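Local coordinates for uncharacterized ParM protein (Staphylococcus aureus, PDB 3JS6) that probably forms dynamic actin-like filaments that segregate plasmid DNA between daughter cells, as a ParM protein of the actin ATPase superfamily, at residues A[3-8]-A[105-110]; A[17-22]-A[325-330]; A[91-96]-A[134-139]. All coordinates share one frame; numbering follows the deposited sequence.

Interaction 1. Residues A[3-8]-A[105-110]; sequences NVYVMA and REVPEE
Asn3 and Glu109 meet near the surface, where the start of segment 3-8 passes beside the loop 105-110. Their side chains come from opposite directions.

Tyr5 carries most of the contact. Its side chain sets off toward the loop, and its ring meets two residues in different ways. Val107 lies over one face: CG2 sits 4.0 Å from the ring centroid, 18° off the ring normal, a CH-pi contact. The other methyl, Val107 CG1, touches Tyr5 CE1 at 3.4 Å. Both branches of the valine are therefore used. Glu109 comes in at the ring edge, close to the ring plane. Tyr5 OH donates a hydrogen bond to Glu109 OE1 over 2.9 Å. It reaches the syn side of the carboxylate, 16° out of the carboxylate plane. The Glu109 chain bends at chi2 (94°), which turns its carboxylate back to the hydroxyl. The tyrosine is thus packed on one face by a methyl and hydrogen-bonded at its hydroxyl by a carboxylate.

Further along the strand, Met7, a selenomethionine, packs on Ile100, Leu103 and Ala104 of helix 90-104. The loop backbone is tied down by Lys150 NZ, which bonds to the carbonyls of Val107 and Glu109. The arrangement belongs to the actin-like fold: the loop links helix 90-104 to strand 111-120, which pairs in parallel with strand 4-11.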
ATOM      1  N   ASN A   3     -17.306  13.564 -16.489  1.00 43.10           N
ATOM      2  CA  ASN A   3     -16.908  13.933 -15.133  1.00 45.61           C
ATOM      3  C   ASN A   3     -16.237  12.702 -14.477  1.00 42.09           C
ATOM      4  O   ASN A   3     -16.856  12.019 -13.661  1.00 35.98           O
ATOM      5  CB  ASN A   3     -18.181  14.309 -14.374  1.00 40.49           C
ATOM      6  CG  ASN A   3     -17.924  14.683 -12.938  1.00 47.70           C
ATOM      7  OD1 ASN A   3     -18.839  14.625 -12.103  1.00 50.50           O
ATOM      8  ND2 ASN A   3     -16.692  15.089 -12.636  1.00 46.35           N
ATOM      9  N   VAL A   4     -14.979  12.431 -14.819  1.00 36.28           N
ATOM     10  CA  VAL A   4     -14.295  11.247 -14.291  1.00 31.47           C
ATOM     11  C   VAL A   4     -13.154  11.524 -13.303  1.00 29.63           C
ATOM     12  O   VAL A   4     -12.300  12.371 -13.535  1.00 28.77           O
ATOM     13  CB  VAL A   4     -13.767  10.402 -15.451  1.00 29.88           C
ATOM     14  CG1 VAL A   4     -13.145   9.128 -14.936  1.00 26.63           C
ATOM     15  CG2 VAL A   4     -14.906  10.095 -16.444  1.00 33.58           C
ATOM     16  N   TYR A   5     -13.155  10.792 -12.198  1.00 20.86           N
ATOM     17  CA  TYR A   5     -12.138  10.933 -11.154  1.00 19.64           C
ATOM     18  C   TYR A   5     -11.198   9.739 -11.133  1.00 23.87           C
ATOM     19  O   TYR A   5     -11.548   8.672 -11.616  1.00 22.48           O
ATOM     20  CB  TYR A   5     -12.803  11.034  -9.792  1.00 17.14           C
ATOM     21  CG  TYR A   5     -13.652  12.251  -9.628  1.00 29.57           C
ATOM     22  CD1 TYR A   5     -15.046  12.174  -9.717  1.00 29.75           C
ATOM     23  CD2 TYR A   5     -13.071  13.493  -9.396  1.00 33.95           C
ATOM     24  CE1 TYR A   5     -15.831  13.309  -9.574  1.00 32.53           C
ATOM     25  CE2 TYR A   5     -13.848  14.628  -9.256  1.00 29.88           C
ATOM     26  CZ  TYR A   5     -15.223  14.532  -9.344  1.00 29.82           C
ATOM     27  OH  TYR A   5     -15.995  15.674  -9.224  1.00 36.05           O
ATOM     28  N   VAL A   6     -10.012   9.906 -10.552  1.00 21.28           N
ATOM     29  CA  VAL A   6      -9.076   8.803 -10.502  1.00 19.28           C
ATOM     30  C   VAL A   6      -8.922   8.301  -9.067  1.00 22.13           C
ATOM     31  O   VAL A   6      -8.586   9.071  -8.177  1.00 22.91           O
ATOM     32  CB  VAL A   6      -7.692   9.229 -11.059  1.00 25.95           C
ATOM     33  CG1 VAL A   6      -6.645   8.153 -10.778  1.00 24.75           C
ATOM     34  CG2 VAL A   6      -7.797   9.447 -12.584  1.00 23.50           C
HETATM   35  N   MSE A   7      -9.217   7.026  -8.848  1.00 19.09           N
HETATM   36  CA  MSE A   7      -9.063   6.414  -7.525  1.00 16.96           C
HETATM   37  C   MSE A   7      -7.807   5.562  -7.571  1.00 19.05           C
HETATM   38  O   MSE A   7      -7.680   4.708  -8.453  1.00 23.16           O
HETATM   39  CB  MSE A   7     -10.210   5.480  -7.175  1.00 19.94           C
HETATM   40  CG  MSE A   7     -11.552   6.126  -6.824  1.00 24.11           C
HETATM   41 SE   MSE A   7     -12.830   4.696  -6.294  1.00 29.27          SE
HETATM   42  CE  MSE A   7     -14.267   5.776  -5.648  1.00 26.93           C
ATOM     43  N   ALA A   8      -6.892   5.785  -6.621  1.00 18.60           N
ATOM     44  CA  ALA A   8      -5.671   5.006  -6.542  1.00 14.71           C
ATOM     45  C   ALA A   8      -5.789   4.254  -5.219  1.00 15.84           C
ATOM     46  O   ALA A   8      -6.060   4.854  -4.182  1.00 19.64           O
ATOM     47  CB  ALA A   8      -4.464   5.895  -6.533  1.00 19.68           C
ATOM     48  N   ARG A 105     -16.924   8.898  -1.135  1.00 15.83           N
ATOM     49  CA  ARG A 105     -17.497   9.874  -0.231  1.00 22.39           C
ATOM     50  C   ARG A 105     -16.788  11.232  -0.349  1.00 24.38           C
ATOM     51  O   ARG A 105     -17.335  12.253   0.049  1.00 21.88           O
ATOM     52  CB  ARG A 105     -17.420   9.372   1.215  1.00 17.65           C
ATOM     53  CG  ARG A 105     -18.336  10.140   2.179  1.00 31.18           C
ATOM     54  CD  ARG A 105     -17.510  10.993   3.131  1.00 41.45           C
ATOM     55  NE  ARG A 105     -16.603  10.173   3.937  1.00 41.04           N
ATOM     56  CZ  ARG A 105     -16.965   9.511   5.031  1.00 49.49           C
ATOM     57  NH1 ARG A 105     -16.070   8.784   5.691  1.00 46.87           N
ATOM     58  NH2 ARG A 105     -18.213   9.594   5.482  1.00 39.61           N
ATOM     59  N   GLU A 106     -15.569  11.235  -0.875  1.00 18.69           N
ATOM     60  CA  GLU A 106     -14.828  12.491  -1.036  1.00 25.63           C
ATOM     61  C   GLU A 106     -15.263  13.270  -2.277  1.00 28.35           C
ATOM     62  O   GLU A 106     -14.753  14.350  -2.533  1.00 29.00           O
ATOM     63  CB  GLU A 106     -13.321  12.222  -1.082  1.00 20.71           C
ATOM     64  CG  GLU A 106     -12.747  11.681   0.242  1.00 21.23           C
ATOM     65  CD  GLU A 106     -13.071  12.579   1.434  1.00 31.41           C
ATOM     66  OE1 GLU A 106     -13.173  13.818   1.266  1.00 30.30           O
ATOM     67  OE2 GLU A 106     -13.211  12.056   2.551  1.00 40.10           O
ATOM     68  N   VAL A 107     -16.200  12.724  -3.047  1.00 23.86           N
ATOM     69  CA  VAL A 107     -16.694  13.415  -4.251  1.00 22.28           C
ATOM     70  C   VAL A 107     -18.083  13.901  -3.869  1.00 25.90           C
ATOM     71  O   VAL A 107     -18.946  13.098  -3.548  1.00 22.43           O
ATOM     72  CB  VAL A 107     -16.845  12.470  -5.465  1.00 25.16           C
ATOM     73  CG1 VAL A 107     -17.514  13.238  -6.616  1.00 30.81           C
ATOM     74  CG2 VAL A 107     -15.467  11.912  -5.909  1.00 29.17           C
ATOM     75  N   PRO A 108     -18.334  15.219  -3.952  1.00 31.65           N
ATOM     76  CA  PRO A 108     -19.624  15.823  -3.594  1.00 30.77           C
ATOM     77  C   PRO A 108     -20.862  15.316  -4.329  1.00 29.35           C
ATOM     78  O   PRO A 108     -21.892  15.110  -3.714  1.00 33.21           O
ATOM     79  CB  PRO A 108     -19.392  17.322  -3.844  1.00 32.90           C
ATOM     80  CG  PRO A 108     -17.887  17.471  -3.849  1.00 32.97           C
ATOM     81  CD  PRO A 108     -17.449  16.223  -4.569  1.00 22.97           C
ATOM     82  N   GLU A 109     -20.765  15.155  -5.649  1.00 30.34           N
ATOM     83  CA  GLU A 109     -21.897  14.686  -6.456  1.00 37.91           C
ATOM     84  C   GLU A 109     -22.331  13.281  -6.112  1.00 35.38           C
ATOM     85  O   GLU A 109     -21.537  12.476  -5.611  1.00 31.84           O
ATOM     86  CB  GLU A 109     -21.571  14.678  -7.959  1.00 48.92           C
ATOM     87  CG  GLU A 109     -20.823  15.862  -8.468  1.00 46.53           C
ATOM     88  CD  GLU A 109     -19.332  15.631  -8.491  1.00 43.11           C
ATOM     89  OE1 GLU A 109     -18.826  15.024  -9.456  1.00 47.89           O
ATOM     90  OE2 GLU A 109     -18.663  16.059  -7.539  1.00 32.34           O
ATOM     91  N   GLU A 110     -23.591  12.995  -6.426  1.00 35.55           N
ATOM     92  CA  GLU A 110     -24.211  11.691  -6.202  1.00 35.32           C
ATOM     93  C   GLU A 110     -23.636  10.586  -7.080  1.00 33.76           C
ATOM     94  O   GLU A 110     -23.358   9.475  -6.613  1.00 34.09           O
ATOM     95  CB  GLU A 110     -25.707  11.753  -6.488  1.00 41.43           C
ATOM     96  CG  GLU A 110     -26.560  12.185  -5.344  1.00 57.19           C
ATOM     97  CD  GLU A 110     -27.755  11.273  -5.179  1.00 58.12           C
ATOM     98  OE1 GLU A 110     -27.549  10.100  -4.791  1.00 66.93           O
ATOM     99  OE2 GLU A 110     -28.890  11.720  -5.451  1.00 57.01           O
TER

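Interaction 2. Residues A[17-22]-A[325-330]; sequences KGKIND and SNVRGY
Val327 of helix 325-342 sets its side chain toward strand 17-20, and both methyls touch it, straddling Gly18. CG2 goes to the Lys17 side and CG1 to the Lys19 side. The valine has CG1 anti to the backbone N (chi1 161°), which spreads the methyls along the strand.

Val327 CG2 lies 3.7 Å from Lys17 O and 3.8 Å from Lys17 CB. The rest of the Lys17 chain folds away from the helix, bent at chi2 and chi3. Its NZ is bonded to the carbonyl of Phe15. On the other side Val327 CG1 presses on Lys19 CB at 3.2 Å, tighter than usual for two carbons. The two side chains are slanted against each other. Beyond that the lysine runs extended until chi4. There a turn brings NZ to the carbonyl of Asn21, a hydrogen bond of 3.0 Å between Lys19 NZ and Asn21 O. The same NZ forms a salt bridge with Glu331. No hydrogen bond crosses between the segments.

The axes of strand 17-20 and helix 325-330 come within 8.2 Å, at 37° between their directions. A C-terminal helix thus packs by one valine on the face of the N-terminal sheet. Val327 also touches Ala8 and Asp10 of strand 4-11. On the other flank of strand 15-20, Lys17 touches Val26 and Lys19 touches Lys24, both of strand 23-33.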
ATOM      1  N   LYS A  17      -4.171   1.726   1.554  1.00 17.35           N
ATOM      2  CA  LYS A  17      -3.915   3.147   1.311  1.00 16.35           C
ATOM      3  C   LYS A  17      -4.827   3.549   0.143  1.00 17.67           C
ATOM      4  O   LYS A  17      -4.995   2.782  -0.795  1.00 16.47           O
ATOM      5  CB  LYS A  17      -2.452   3.390   0.895  1.00 23.84           C
ATOM      6  CG  LYS A  17      -1.440   3.464   2.063  1.00 28.77           C
ATOM      7  CD  LYS A  17      -1.177   2.121   2.694  1.00 27.10           C
ATOM      8  CE  LYS A  17      -0.606   1.120   1.705  1.00 33.36           C
ATOM      9  NZ  LYS A  17      -0.186  -0.142   2.415  1.00 37.93           N
ATOM     10  N   GLY A  18      -5.390   4.747   0.216  1.00 17.19           N
ATOM     11  CA  GLY A  18      -6.257   5.230  -0.836  1.00 14.39           C
ATOM     12  C   GLY A  18      -6.055   6.708  -1.122  1.00 18.11           C
ATOM     13  O   GLY A  18      -5.706   7.489  -0.240  1.00 18.85           O
ATOM     14  N   LYS A  19      -6.271   7.115  -2.369  1.00 19.52           N
ATOM     15  CA  LYS A  19      -6.126   8.535  -2.680  1.00 17.71           C
ATOM     16  C   LYS A  19      -7.060   8.916  -3.821  1.00 17.29           C
ATOM     17  O   LYS A  19      -7.212   8.165  -4.781  1.00 18.54           O
ATOM     18  CB  LYS A  19      -4.667   8.847  -3.054  1.00 18.70           C
ATOM     19  CG  LYS A  19      -4.358  10.319  -3.327  1.00 27.85           C
ATOM     20  CD  LYS A  19      -2.867  10.541  -3.576  1.00 28.69           C
ATOM     21  CE  LYS A  19      -2.546  12.038  -3.696  1.00 32.02           C
ATOM     22  NZ  LYS A  19      -3.012  12.609  -4.993  1.00 26.79           N
ATOM     23  N   ILE A  20      -7.720  10.059  -3.683  1.00 21.46           N
ATOM     24  CA  ILE A  20      -8.580  10.576  -4.736  1.00 19.17           C
ATOM     25  C   ILE A  20      -8.406  12.084  -4.652  1.00 19.08           C
ATOM     26  O   ILE A  20      -8.548  12.669  -3.586  1.00 22.67           O
ATOM     27  CB  ILE A  20     -10.083  10.138  -4.579  1.00 17.19           C
ATOM     28  CG1 ILE A  20     -10.900  10.718  -5.751  1.00 24.76           C
ATOM     29  CG2 ILE A  20     -10.647  10.560  -3.234  1.00 15.77           C
ATOM     30  CD1 ILE A  20     -12.273  10.090  -5.939  1.00 22.63           C
ATOM     31  N   ASN A  21      -8.071  12.706  -5.785  1.00 23.24           N
ATOM     32  CA  ASN A  21      -7.820  14.134  -5.810  1.00 26.32           C
ATOM     33  C   ASN A  21      -6.777  14.433  -4.716  1.00 25.19           C
ATOM     34  O   ASN A  21      -5.726  13.787  -4.682  1.00 27.19           O
ATOM     35  CB  ASN A  21      -9.131  14.903  -5.605  1.00 25.45           C
ATOM     36  CG  ASN A  21     -10.163  14.593  -6.709  1.00 29.81           C
ATOM     37  OD1 ASN A  21      -9.812  14.426  -7.877  1.00 32.44           O
ATOM     38  ND2 ASN A  21     -11.432  14.535  -6.337  1.00 33.46           N
ATOM     39  N   ASP A  22      -7.049  15.378  -3.822  1.00 25.89           N
ATOM     40  CA  ASP A  22      -6.084  15.701  -2.771  1.00 35.28           C
ATOM     41  C   ASP A  22      -6.396  15.008  -1.454  1.00 33.25           C
ATOM     42  O   ASP A  22      -5.811  15.323  -0.427  1.00 31.80           O
ATOM     43  CB  ASP A  22      -6.046  17.212  -2.557  1.00 35.23           C
ATOM     44  CG  ASP A  22      -5.632  17.958  -3.816  1.00 41.79           C
ATOM     45  OD1 ASP A  22      -4.577  17.612  -4.390  1.00 43.51           O
ATOM     46  OD2 ASP A  22      -6.356  18.883  -4.235  1.00 41.52           O
ATOM     47  N   SER A 325       3.677   6.057  -1.504  1.00 24.25           N
ATOM     48  CA  SER A 325       4.425   5.951  -2.763  1.00 27.51           C
ATOM     49  C   SER A 325       3.724   5.127  -3.832  1.00 28.21           C
ATOM     50  O   SER A 325       3.631   5.563  -4.979  1.00 27.42           O
ATOM     51  CB  SER A 325       5.822   5.354  -2.537  1.00 25.95           C
ATOM     52  OG  SER A 325       6.769   6.362  -2.240  1.00 50.65           O
ATOM     53  N   ASN A 326       3.261   3.929  -3.471  1.00 24.58           N
ATOM     54  CA  ASN A 326       2.568   3.073  -4.441  1.00 22.20           C
ATOM     55  C   ASN A 326       1.345   3.796  -5.009  1.00 26.51           C
ATOM     56  O   ASN A 326       1.171   3.881  -6.226  1.00 22.12           O
ATOM     57  CB  ASN A 326       2.106   1.760  -3.788  1.00 22.14           C
ATOM     58  CG  ASN A 326       3.226   0.706  -3.694  1.00 26.31           C
ATOM     59  OD1 ASN A 326       3.145  -0.237  -2.905  1.00 33.34           O
ATOM     60  ND2 ASN A 326       4.250   0.859  -4.505  1.00 26.74           N
ATOM     61  N   VAL A 327       0.501   4.326  -4.122  1.00 20.55           N
ATOM     62  CA  VAL A 327      -0.698   5.018  -4.568  1.00 24.56           C
ATOM     63  C   VAL A 327      -0.399   6.223  -5.465  1.00 21.61           C
ATOM     64  O   VAL A 327      -1.112   6.450  -6.437  1.00 21.49           O
ATOM     65  CB  VAL A 327      -1.547   5.430  -3.347  1.00 32.87           C
ATOM     66  CG1 VAL A 327      -2.514   6.514  -3.717  1.00 47.98           C
ATOM     67  CG2 VAL A 327      -2.313   4.215  -2.847  1.00 37.41           C
ATOM     68  N   ARG A 328       0.629   7.007  -5.139  1.00 19.78           N
ATOM     69  CA  ARG A 328       0.967   8.158  -5.971  1.00 18.53           C
ATOM     70  C   ARG A 328       1.409   7.648  -7.330  1.00 21.08           C
ATOM     71  O   ARG A 328       1.179   8.308  -8.331  1.00 21.30           O
ATOM     72  CB  ARG A 328       2.099   9.017  -5.363  1.00 16.28           C
ATOM     73  CG  ARG A 328       1.718   9.779  -4.051  1.00 26.19           C
ATOM     74  CD  ARG A 328       2.804  10.780  -3.624  1.00 32.81           C
ATOM     75  NE  ARG A 328       4.082  10.150  -3.306  1.00 37.69           N
ATOM     76  CZ  ARG A 328       4.493   9.738  -2.111  1.00 33.26           C
ATOM     77  NH1 ARG A 328       3.742   9.876  -1.031  1.00 28.24           N
ATOM     78  NH2 ARG A 328       5.673   9.156  -2.009  1.00 28.82           N
ATOM     79  N   GLY A 329       2.046   6.477  -7.371  1.00 18.05           N
ATOM     80  CA  GLY A 329       2.478   5.939  -8.651  1.00 19.53           C
ATOM     81  C   GLY A 329       1.291   5.432  -9.455  1.00 20.66           C
ATOM     82  O   GLY A 329       1.193   5.689 -10.662  1.00 22.32           O
ATOM     83  N   TYR A 330       0.390   4.703  -8.804  1.00 21.37           N
ATOM     84  CA  TYR A 330      -0.795   4.170  -9.484  1.00 17.31           C
ATOM     85  C   TYR A 330      -1.656   5.329  -9.987  1.00 20.78           C
ATOM     86  O   TYR A 330      -2.247   5.246 -11.065  1.00 22.37           O
ATOM     87  CB  TYR A 330      -1.668   3.320  -8.541  1.00 22.46           C
ATOM     88  CG  TYR A 330      -0.979   2.141  -7.879  1.00 19.30           C
ATOM     89  CD1 TYR A 330      -1.470   1.626  -6.676  1.00 21.22           C
ATOM     90  CD2 TYR A 330       0.139   1.530  -8.460  1.00 15.82           C
ATOM     91  CE1 TYR A 330      -0.882   0.525  -6.051  1.00 15.28           C
ATOM     92  CE2 TYR A 330       0.746   0.422  -7.843  1.00 24.08           C
ATOM     93  CZ  TYR A 330       0.224  -0.072  -6.640  1.00 26.86           C
ATOM     94  OH  TYR A 330       0.789  -1.168  -6.020  1.00 25.96           O
TER

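Interaction 3. Residues A[91-96]-A[134-139]; sequences SFKDLV and EKLLNK
A helix-helix contact in the N-terminal actin-like region joins Leu136 of helix 128-137 to Phe92 and Lys93 of helix 90-104. Leu136 carries most of the contact. It points at the other helix, and its two methyls go to different residues. CD1 lies 4.0 Å from Phe92 CE1, at the edge of the ring and near its plane. CD2 sits against the aliphatic part of Lys93, with CG and CD each 3.4 Å away. These pairs are tighter than usual. Lys93 and Leu136 cross at about a right angle, so the leucine methyl meets the lysine at CG and CD. The lysine extends through chi2 (-172°) and bends at chi3 (-79°), about the CG-CD bond that Leu136 CD2 sits against.

One turn further on, Val96 points at the second helix. Its CG1 meets Leu137 CD2 at 3.8 Å, and these side chains also cross nearly at right angles. Val96 has another role within its own helix: its CG2 lies over one face of the Phe92 ring, 3.5 Å above the plane. The same ring meets Phe11 edge to face, and Tyr87 also comes against it with its plane nearly perpendicular. Phe92 thus links the helix pair to the aromatic residues beside it.

Leu137 also packs on Val157 of strand 148-161, and Leu95 on Phe66 of strand 64-66, so both helices pack on strands of the sheet as well as on each other. No hydrogen bond crosses between the segments. Apolar packing of neighbouring helices, backed by strands of the adjoining sheet, is characteristic of the alpha/beta architecture of actin-like domains.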
ATOM      1  N   SER A  91     -14.110 -11.396   3.222  1.00 24.62           N
ATOM      2  CA  SER A  91     -13.323 -10.420   3.972  1.00 30.20           C
ATOM      3  C   SER A  91     -12.698  -9.346   3.064  1.00 26.10           C
ATOM      4  O   SER A  91     -12.844  -8.127   3.266  1.00 21.99           O
ATOM      5  CB  SER A  91     -12.175 -11.172   4.673  1.00 18.71           C
ATOM      6  OG  SER A  91     -11.616 -10.405   5.698  1.00 49.52           O
ATOM      7  N   PHE A  92     -11.956  -9.820   2.076  1.00 28.43           N
ATOM      8  CA  PHE A  92     -11.267  -8.927   1.162  1.00 26.35           C
ATOM      9  C   PHE A  92     -12.234  -8.234   0.227  1.00 28.13           C
ATOM     10  O   PHE A  92     -12.085  -7.038  -0.049  1.00 27.52           O
ATOM     11  CB  PHE A  92     -10.211  -9.693   0.357  1.00 27.69           C
ATOM     12  CG  PHE A  92      -9.431  -8.822  -0.598  1.00 23.67           C
ATOM     13  CD1 PHE A  92      -9.737  -8.805  -1.954  1.00 30.89           C
ATOM     14  CD2 PHE A  92      -8.398  -8.022  -0.136  1.00 27.84           C
ATOM     15  CE1 PHE A  92      -9.018  -8.006  -2.839  1.00 21.39           C
ATOM     16  CE2 PHE A  92      -7.673  -7.219  -1.020  1.00 30.09           C
ATOM     17  CZ  PHE A  92      -7.989  -7.215  -2.374  1.00 24.18           C
ATOM     18  N   LYS A  93     -13.217  -8.970  -0.277  1.00 19.21           N
ATOM     19  CA  LYS A  93     -14.185  -8.340  -1.162  1.00 24.96           C
ATOM     20  C   LYS A  93     -14.892  -7.187  -0.462  1.00 20.64           C
ATOM     21  O   LYS A  93     -15.130  -6.154  -1.078  1.00 19.40           O
ATOM     22  CB  LYS A  93     -15.201  -9.361  -1.676  1.00 27.65           C
ATOM     23  CG  LYS A  93     -14.564 -10.337  -2.659  1.00 38.60           C
ATOM     24  CD  LYS A  93     -15.574 -11.237  -3.348  1.00 42.44           C
ATOM     25  CE  LYS A  93     -16.022 -12.377  -2.476  1.00 48.14           C
ATOM     26  NZ  LYS A  93     -16.854 -13.307  -3.287  1.00 52.22           N
ATOM     27  N   ASP A  94     -15.221  -7.353   0.821  1.00 22.00           N
ATOM     28  CA  ASP A  94     -15.896  -6.289   1.564  1.00 21.68           C
ATOM     29  C   ASP A  94     -14.939  -5.105   1.768  1.00 19.97           C
ATOM     30  O   ASP A  94     -15.345  -3.942   1.677  1.00 23.27           O
ATOM     31  CB  ASP A  94     -16.392  -6.799   2.928  1.00 19.35           C
ATOM     32  CG  ASP A  94     -17.594  -7.758   2.813  1.00 34.59           C
ATOM     33  OD1 ASP A  94     -17.901  -8.457   3.802  1.00 31.31           O
ATOM     34  OD2 ASP A  94     -18.246  -7.807   1.745  1.00 35.83           O
ATOM     35  N   LEU A  95     -13.677  -5.410   2.056  1.00 19.68           N
ATOM     36  CA  LEU A  95     -12.655  -4.394   2.239  1.00 23.52           C
ATOM     37  C   LEU A  95     -12.565  -3.528   0.958  1.00 22.93           C
ATOM     38  O   LEU A  95     -12.486  -2.297   1.020  1.00 22.53           O
ATOM     39  CB  LEU A  95     -11.301  -5.046   2.490  1.00 23.41           C
ATOM     40  CG  LEU A  95     -10.091  -4.090   2.594  1.00 25.37           C
ATOM     41  CD1 LEU A  95     -10.193  -3.249   3.886  1.00 28.13           C
ATOM     42  CD2 LEU A  95      -8.794  -4.907   2.605  1.00 24.81           C
ATOM     43  N   VAL A  96     -12.564  -4.178  -0.198  1.00 19.12           N
ATOM     44  CA  VAL A  96     -12.486  -3.442  -1.466  1.00 19.02           C
ATOM     45  C   VAL A  96     -13.681  -2.481  -1.603  1.00 17.87           C
ATOM     46  O   VAL A  96     -13.502  -1.302  -1.939  1.00 20.82           O
ATOM     47  CB  VAL A  96     -12.434  -4.418  -2.667  1.00 17.71           C
ATOM     48  CG1 VAL A  96     -12.571  -3.638  -3.992  1.00 17.87           C
ATOM     49  CG2 VAL A  96     -11.112  -5.169  -2.659  1.00 22.38           C
ATOM     50  N   GLU A 134      -9.505  -7.840 -11.193  1.00 22.94           N
ATOM     51  CA  GLU A 134     -10.076  -6.857 -12.095  1.00 28.35           C
ATOM     52  C   GLU A 134     -11.591  -7.021 -12.130  1.00 29.68           C
ATOM     53  O   GLU A 134     -12.321  -6.046 -12.317  1.00 27.31           O
ATOM     54  CB  GLU A 134      -9.446  -6.974 -13.500  1.00 36.07           C
ATOM     55  CG  GLU A 134     -10.340  -7.541 -14.593  1.00 54.26           C
ATOM     56  CD  GLU A 134     -11.475  -6.607 -15.015  1.00 57.73           C
ATOM     57  OE1 GLU A 134     -11.199  -5.443 -15.402  1.00 54.57           O
ATOM     58  OE2 GLU A 134     -12.644  -7.054 -14.969  1.00 59.21           O
ATOM     59  N   LYS A 135     -12.085  -8.245 -11.949  1.00 28.18           N
ATOM     60  CA  LYS A 135     -13.535  -8.446 -11.942  1.00 30.33           C
ATOM     61  C   LYS A 135     -14.174  -7.858 -10.667  1.00 31.32           C
ATOM     62  O   LYS A 135     -15.317  -7.404 -10.670  1.00 25.27           O
ATOM     63  CB  LYS A 135     -13.878  -9.934 -12.047  1.00 37.62           C
ATOM     64  CG  LYS A 135     -14.147 -10.406 -13.458  1.00 41.86           C
ATOM     65  CD  LYS A 135     -14.616 -11.861 -13.476  1.00 50.91           C
ATOM     66  CE  LYS A 135     -15.839 -12.055 -12.570  1.00 56.67           C
ATOM     67  NZ  LYS A 135     -16.322 -13.473 -12.510  1.00 64.34           N
ATOM     68  N   LEU A 136     -13.440  -7.877  -9.566  1.00 25.95           N
ATOM     69  CA  LEU A 136     -13.976  -7.307  -8.347  1.00 28.55           C
ATOM     70  C   LEU A 136     -14.066  -5.781  -8.525  1.00 26.47           C
ATOM     71  O   LEU A 136     -15.046  -5.158  -8.148  1.00 20.86           O
ATOM     72  CB  LEU A 136     -13.047  -7.614  -7.166  1.00 25.37           C
ATOM     73  CG  LEU A 136     -12.974  -9.025  -6.575  1.00 39.66           C
ATOM     74  CD1 LEU A 136     -11.849  -9.086  -5.523  1.00 34.09           C
ATOM     75  CD2 LEU A 136     -14.320  -9.390  -5.937  1.00 32.11           C
ATOM     76  N   LEU A 137     -13.034  -5.204  -9.128  1.00 19.82           N
ATOM     77  CA  LEU A 137     -12.925  -3.757  -9.312  1.00 22.35           C
ATOM     78  C   LEU A 137     -13.809  -3.141 -10.383  1.00 21.81           C
ATOM     79  O   LEU A 137     -14.441  -2.100 -10.176  1.00 24.19           O
ATOM     80  CB  LEU A 137     -11.472  -3.409  -9.626  1.00 20.67           C
ATOM     81  CG  LEU A 137     -10.479  -3.813  -8.537  1.00 22.06           C
ATOM     82  CD1 LEU A 137      -9.035  -3.575  -9.039  1.00 20.65           C
ATOM     83  CD2 LEU A 137     -10.766  -3.015  -7.262  1.00 24.47           C
ATOM     84  N   ASN A 138     -13.857  -3.798 -11.532  1.00 26.30           N
ATOM     85  CA  ASN A 138     -14.614  -3.273 -12.649  1.00 27.61           C
ATOM     86  C   ASN A 138     -16.104  -3.550 -12.657  1.00 32.84           C
ATOM     87  O   ASN A 138     -16.563  -4.447 -13.364  1.00 26.76           O
ATOM     88  CB  ASN A 138     -14.014  -3.768 -13.956  1.00 27.00           C
ATOM     89  CG  ASN A 138     -14.180  -2.772 -15.059  1.00 33.55           C
ATOM     90  OD1 ASN A 138     -15.180  -2.063 -15.105  1.00 32.12           O
ATOM     91  ND2 ASN A 138     -13.202  -2.700 -15.958  1.00 38.84           N
ATOM     92  N   LYS A 139     -16.851  -2.758 -11.883  1.00 30.71           N
ATOM     93  CA  LYS A 139     -18.300  -2.875 -11.814  1.00 29.71           C
ATOM     94  C   LYS A 139     -18.916  -1.666 -11.134  1.00 30.92           C
ATOM     95  O   LYS A 139     -18.247  -0.941 -10.400  1.00 28.62           O
ATOM     96  CB  LYS A 139     -18.727  -4.147 -11.067  1.00 31.69           C
ATOM     97  CG  LYS A 139     -18.399  -4.175  -9.593  1.00 36.06           C
ATOM     98  CD  LYS A 139     -18.800  -5.515  -8.985  1.00 37.88           C
ATOM     99  CE  LYS A 139     -18.249  -5.667  -7.569  1.00 41.77           C
ATOM    100  NZ  LYS A 139     -18.564  -6.994  -7.001  1.00 48.56           N
TER

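In the fold
Interactions 1 and 2 touch, with centres about 14 Å apart. They share one sheet, in which strands 4-11 and 15-20 are antiparallel neighbours. Ala8 O and Lys19 N make a probable hydrogen bond between them, and Val107 packs on Ile20. The centre of interaction 3 is about 18 Å from each of the other two centres; its nearest atoms are about 7 and 8 Å away. Helix 90-104 ties it to interaction 1, leading into loop 105-110. Along the chain, the segments of interaction 1 alternate with those of interactions 2 and 3, while interaction 3 falls between the segments of interaction 2. The C-terminal helix 325-342 thus returns to the N-terminal sheet.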